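Local coordinates for ATP-citrate lyase beta-subunit (Chlorobium limicola, PDB 6HXJ), which probably catalyses, as part of ATP-citrate lyase, the ATP-dependent cleavage of citrate with CoA to acetyl-CoA and oxaloacetate, at residues A103-K113 against L119-W132. Sequence-based numbering, arbitrary orientation.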
loop_
_atom_site.group_PDB
_atom_site.type_symbol
_atom_site.label_atom_id
_atom_site.label_comp_id
_atom_site.label_asym_id
_atom_site.label_seq_id
_atom_site.Cartn_x
_atom_site.Cartn_y
_atom_site.Cartn_z
ATOM N N ALA A 103 -28.063 -74.159 -38.615
ATOM C CA ALA A 103 -26.617 -74.324 -38.753
ATOM C C ALA A 103 -25.802 -73.427 -37.797
ATOM O O ALA A 103 -26.288 -72.382 -37.355
ATOM C CB ALA A 103 -26.202 -74.092 -40.200
ATOM N N GLU A 104 -24.563 -73.858 -37.482
ATOM C CA GLU A 104 -23.616 -73.167 -36.595
ATOM C C GLU A 104 -22.307 -72.852 -37.323
ATOM O O GLU A 104 -21.823 -73.681 -38.104
ATOM C CB GLU A 104 -23.324 -74.017 -35.354
ATOM C CG GLU A 104 -24.568 -74.393 -34.558
ATOM C CD GLU A 104 -24.382 -75.217 -33.294
ATOM O OE1 GLU A 104 -23.438 -76.042 -33.239
ATOM O OE2 GLU A 104 -25.224 -75.079 -32.377
ATOM N N PHE A 105 -21.733 -71.659 -37.059
ATOM C CA PHE A 105 -20.502 -71.214 -37.686
ATOM C C PHE A 105 -19.545 -70.656 -36.631
ATOM O O PHE A 105 -19.946 -70.313 -35.510
ATOM C CB PHE A 105 -20.788 -70.126 -38.743
ATOM C CG PHE A 105 -21.899 -70.350 -39.729
ATOM C CD1 PHE A 105 -21.964 -71.524 -40.480
ATOM C CD2 PHE A 105 -22.836 -69.356 -39.978
ATOM C CE1 PHE A 105 -23.005 -71.739 -41.392
ATOM C CE2 PHE A 105 -23.855 -69.553 -40.913
ATOM C CZ PHE A 105 -23.934 -70.746 -41.617
ATOM N N TYR A 106 -18.273 -70.535 -37.009
ATOM C CA TYR A 106 -17.260 -69.954 -36.144
ATOM C C TYR A 106 -16.694 -68.694 -36.779
ATOM O O TYR A 106 -16.414 -68.672 -37.977
ATOM C CB TYR A 106 -16.154 -70.983 -35.851
ATOM C CG TYR A 106 -14.971 -70.449 -35.075
ATOM C CD1 TYR A 106 -15.064 -70.197 -33.712
ATOM C CD2 TYR A 106 -13.740 -70.245 -35.692
ATOM C CE1 TYR A 106 -13.975 -69.712 -32.989
ATOM C CE2 TYR A 106 -12.643 -69.749 -34.982
ATOM C CZ TYR A 106 -12.763 -69.491 -33.627
ATOM O OH TYR A 106 -11.682 -69.030 -32.906
ATOM N N VAL A 107 -16.610 -67.632 -35.973
ATOM C CA VAL A 107 -16.036 -66.328 -36.316
ATOM C C VAL A 107 -15.192 -65.886 -35.137
ATOM O O VAL A 107 -15.635 -65.965 -34.002
ATOM C CB VAL A 107 -17.040 -65.190 -36.666
ATOM C CG1 VAL A 107 -16.302 -63.875 -36.878
ATOM C CG2 VAL A 107 -17.919 -65.519 -37.862
ATOM N N SER A 108 -13.993 -65.407 -35.401
ATOM C CA SER A 108 -13.120 -64.836 -34.398
ATOM C C SER A 108 -12.182 -63.885 -35.074
ATOM O O SER A 108 -11.706 -64.148 -36.183
ATOM C CB SER A 108 -12.333 -65.897 -33.636
ATOM O OG SER A 108 -11.315 -66.481 -34.432
ATOM N N ILE A 109 -11.920 -62.772 -34.400
ATOM C CA ILE A 109 -10.973 -61.736 -34.807
ATOM C C ILE A 109 -9.976 -61.542 -33.643
ATOM O O ILE A 109 -10.385 -61.193 -32.540
ATOM C CB ILE A 109 -11.676 -60.454 -35.343
ATOM C CG1 ILE A 109 -10.669 -59.390 -35.740
ATOM C CG2 ILE A 109 -12.745 -59.892 -34.410
ATOM C CD1 ILE A 109 -11.036 -58.630 -36.989
ATOM N N ILE A 110 -8.725 -61.954 -33.867
ATOM C CA ILE A 110 -7.669 -61.958 -32.854
ATOM C C ILE A 110 -6.579 -61.013 -33.288
ATOM O O ILE A 110 -6.029 -61.179 -34.384
ATOM C CB ILE A 110 -7.165 -63.401 -32.544
ATOM C CG1 ILE A 110 -6.667 -64.103 -33.851
ATOM C CG2 ILE A 110 -8.286 -64.198 -31.876
ATOM C CD1 ILE A 110 -6.554 -65.651 -33.920
ATOM N N GLY A 111 -6.319 -59.989 -32.470
ATOM C CA GLY A 111 -5.325 -58.972 -32.774
ATOM C C GLY A 111 -3.906 -59.494 -32.763
ATOM O O GLY A 111 -3.613 -60.487 -32.089
ATOM N N ASN A 112 -3.027 -58.841 -33.529
ATOM C CA ASN A 112 -1.603 -59.180 -33.654
ATOM C C ASN A 112 -0.790 -57.901 -33.931
ATOM O O ASN A 112 -1.392 -56.851 -34.171
ATOM C CB ASN A 112 -1.365 -60.244 -34.743
ATOM C CG ASN A 112 -1.948 -59.915 -36.088
ATOM O OD1 ASN A 112 -1.682 -58.861 -36.670
ATOM N ND2 ASN A 112 -2.770 -60.811 -36.600
ATOM N N LYS A 113 0.557 -57.990 -33.919
ATOM C CA LYS A 113 1.443 -56.836 -34.068
ATOM C C LYS A 113 1.159 -55.982 -35.297
ATOM O O LYS A 113 1.407 -54.783 -35.254
ATOM C CB LYS A 113 2.933 -57.236 -34.002
ATOM C CG LYS A 113 3.388 -58.230 -35.066
ATOM C CD LYS A 113 4.884 -58.593 -34.994
ATOM C CE LYS A 113 5.385 -59.295 -36.255
ATOM N NZ LYS A 113 4.897 -60.705 -36.394
ATOM N N LEU A 119 -10.641 -65.313 -38.500
ATOM C CA LEU A 119 -10.738 -66.746 -38.752
ATOM C C LEU A 119 -12.213 -67.055 -38.945
ATOM O O LEU A 119 -13.050 -66.598 -38.158
ATOM C CB LEU A 119 -10.126 -67.568 -37.591
ATOM C CG LEU A 119 -8.605 -67.809 -37.645
ATOM C CD1 LEU A 119 -7.837 -66.565 -37.343
ATOM C CD2 LEU A 119 -8.187 -68.859 -36.655
ATOM N N ILE A 120 -12.540 -67.772 -40.027
ATOM C CA ILE A 120 -13.918 -68.134 -40.340
ATOM C C ILE A 120 -14.066 -69.641 -40.597
ATOM O O ILE A 120 -13.226 -70.253 -41.245
ATOM C CB ILE A 120 -14.492 -67.252 -41.495
ATOM C CG1 ILE A 120 -16.028 -67.349 -41.565
ATOM C CG2 ILE A 120 -13.826 -67.523 -42.872
ATOM C CD1 ILE A 120 -16.638 -66.318 -42.389
ATOM N N SER A 121 -15.143 -70.231 -40.098
ATOM C CA SER A 121 -15.420 -71.645 -40.351
ATOM C C SER A 121 -16.900 -71.884 -40.544
ATOM O O SER A 121 -17.728 -71.225 -39.918
ATOM C CB SER A 121 -14.896 -72.526 -39.223
ATOM O OG SER A 121 -14.851 -73.878 -39.643
ATOM N N LYS A 122 -17.233 -72.836 -41.408
ATOM C CA LYS A 122 -18.619 -73.239 -41.659
ATOM C C LYS A 122 -19.035 -74.277 -40.611
ATOM O O LYS A 122 -20.226 -74.466 -40.377
ATOM C CB LYS A 122 -18.749 -73.812 -43.075
ATOM C CG LYS A 122 -20.039 -73.425 -43.779
ATOM C CD LYS A 122 -20.075 -73.938 -45.217
ATOM C CE LYS A 122 -21.459 -73.830 -45.809
ATOM N NZ LYS A 122 -21.611 -74.693 -47.010
ATOM N N HIS A 123 -18.035 -74.939 -39.994
ATOM C CA HIS A 123 -18.192 -75.952 -38.955
ATOM C C HIS A 123 -18.124 -75.333 -37.577
ATOM O O HIS A 123 -17.108 -75.439 -36.891
ATOM C CB HIS A 123 -17.128 -77.049 -39.092
ATOM C CG HIS A 123 -17.283 -77.864 -40.328
ATOM N ND1 HIS A 123 -18.364 -78.710 -40.504
ATOM C CD2 HIS A 123 -16.485 -77.938 -41.416
ATOM C CE1 HIS A 123 -18.189 -79.268 -41.690
ATOM N NE2 HIS A 123 -17.070 -78.833 -42.275
ATOM N N GLY A 124 -19.217 -74.717 -37.163
ATOM C CA GLY A 124 -19.311 -74.078 -35.861
ATOM C C GLY A 124 -19.850 -74.973 -34.775
ATOM O O GLY A 124 -20.454 -76.009 -35.046
ATOM N N GLY A 125 -19.633 -74.552 -33.548
ATOM C CA GLY A 125 -20.047 -75.313 -32.379
ATOM C C GLY A 125 -18.897 -76.088 -31.774
ATOM O O GLY A 125 -17.751 -75.648 -31.854
ATOM N N VAL A 126 -19.190 -77.246 -31.158
ATOM C CA VAL A 126 -18.222 -78.126 -30.472
ATOM C C VAL A 126 -17.242 -78.860 -31.440
ATOM O O VAL A 126 -16.090 -79.132 -31.078
ATOM C CB VAL A 126 -18.972 -79.135 -29.539
ATOM C CG1 VAL A 126 -18.058 -79.667 -28.438
ATOM C CG2 VAL A 126 -20.228 -78.514 -28.924
ATOM N N ASP A 127 -17.726 -79.163 -32.660
ATOM C CA ASP A 127 -17.023 -79.906 -33.706
ATOM C C ASP A 127 -15.855 -79.151 -34.376
ATOM O O ASP A 127 -15.170 -79.750 -35.207
ATOM C CB ASP A 127 -18.026 -80.418 -34.765
ATOM C CG ASP A 127 -18.819 -79.353 -35.509
ATOM O OD1 ASP A 127 -18.671 -78.158 -35.175
ATOM O OD2 ASP A 127 -19.607 -79.719 -36.408
ATOM N N ILE A 128 -15.610 -77.867 -34.015
ATOM C CA ILE A 128 -14.517 -77.022 -34.533
ATOM C C ILE A 128 -13.091 -77.566 -34.179
ATOM O O ILE A 128 -12.153 -77.307 -34.942
ATOM C CB ILE A 128 -14.713 -75.525 -34.093
ATOM C CG1 ILE A 128 -13.736 -74.541 -34.784
ATOM C CG2 ILE A 128 -14.657 -75.343 -32.571
ATOM C CD1 ILE A 128 -14.059 -74.123 -36.152
ATOM N N GLU A 129 -12.939 -78.313 -33.044
ATOM C CA GLU A 129 -11.640 -78.860 -32.596
ATOM C C GLU A 129 -10.965 -79.758 -33.670
ATOM O O GLU A 129 -9.774 -79.587 -33.970
ATOM C CB GLU A 129 -11.756 -79.582 -31.227
ATOM C CG GLU A 129 -12.149 -78.686 -30.063
ATOM C CD GLU A 129 -12.456 -79.430 -28.777
ATOM O OE1 GLU A 129 -13.655 -79.614 -28.468
ATOM O OE2 GLU A 129 -11.496 -79.832 -28.078
ATOM N N ASP A 130 -11.726 -80.715 -34.226
ATOM C CA ASP A 130 -11.219 -81.613 -35.269
ATOM C C ASP A 130 -11.220 -80.918 -36.631
ATOM O O ASP A 130 -10.295 -81.120 -37.423
ATOM C CB ASP A 130 -12.005 -82.946 -35.312
ATOM C CG ASP A 130 -11.319 -84.069 -36.080
ATOM O OD1 ASP A 130 -10.240 -84.531 -35.628
ATOM O OD2 ASP A 130 -11.896 -84.538 -37.089
ATOM N N ASN A 131 -12.241 -80.056 -36.863
ATOM C CA ASN A 131 -12.467 -79.260 -38.070
ATOM C C ASN A 131 -11.683 -77.943 -38.041
ATOM O O ASN A 131 -12.242 -76.850 -38.197
ATOM C CB ASN A 131 -13.963 -79.019 -38.304
ATOM C CG ASN A 131 -14.736 -80.261 -38.651
ATOM O OD1 ASN A 131 -14.363 -81.034 -39.539
ATOM N ND2 ASN A 131 -15.817 -80.489 -37.930
ATOM N N TRP A 132 -10.369 -78.055 -37.858
ATOM C CA TRP A 132 -9.513 -76.881 -37.885
ATOM C C TRP A 132 -8.903 -76.642 -39.287
ATOM O O TRP A 132 -8.317 -75.588 -39.523
ATOM C CB TRP A 132 -8.463 -76.887 -36.768
ATOM C CG TRP A 132 -7.990 -75.499 -36.435
ATOM C CD1 TRP A 132 -6.811 -74.926 -36.815
ATOM C CD2 TRP A 132 -8.750 -74.460 -35.792
ATOM N NE1 TRP A 132 -6.767 -73.611 -36.402
ATOM C CE2 TRP A 132 -7.943 -73.301 -35.771
ATOM C CE3 TRP A 132 -10.026 -74.405 -35.201
ATOM C CZ2 TRP A 132 -8.362 -72.108 -35.170
ATOM C CZ3 TRP A 132 -10.446 -73.216 -34.624
ATOM C CH2 TRP A 132 -9.619 -72.086 -34.610
#
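Y106 and S108 pair with S121 and L119 through four backbone hydrogen bonds, which zip strands 104-112 and 115-121 into an antiparallel hairpin of the ATP-grasp region. The straightest runs from Y106 N to S121 O (3.0 Å, 168° at the hydrogen). Past S121 the chain bows outward at K122 and H123, and G124 N returns to E104 O (3.0 Å) from above the carbonyl plane. With glycine here, the backbone lies close against F105, G124 CA 3.5 Å from F105 C.

Apolar contacts gather round the Y106 ring, which leans along the strand toward S108 with CG anti to the backbone N (chi1 174°). I128 lays its CG1 over one face near the rim, while its CD1 meets Y106 CB at 3.8 Å. W132 approaches obliquely, its CH2 3.8 Å from Y106 CE2 and the ring planes 56° apart.

S108 OG donates to Y106 OH (3.0 Å), tying the ring's far end to its own strand. An alanine in place of Y106 would probably leave I128 and W132 without their shared partner and S108 OG without its acceptor.

Backbone bonds thus set the register, whereas I128 and W132 pack on Y106 and G125 O bonds to N190 of strand 184-195.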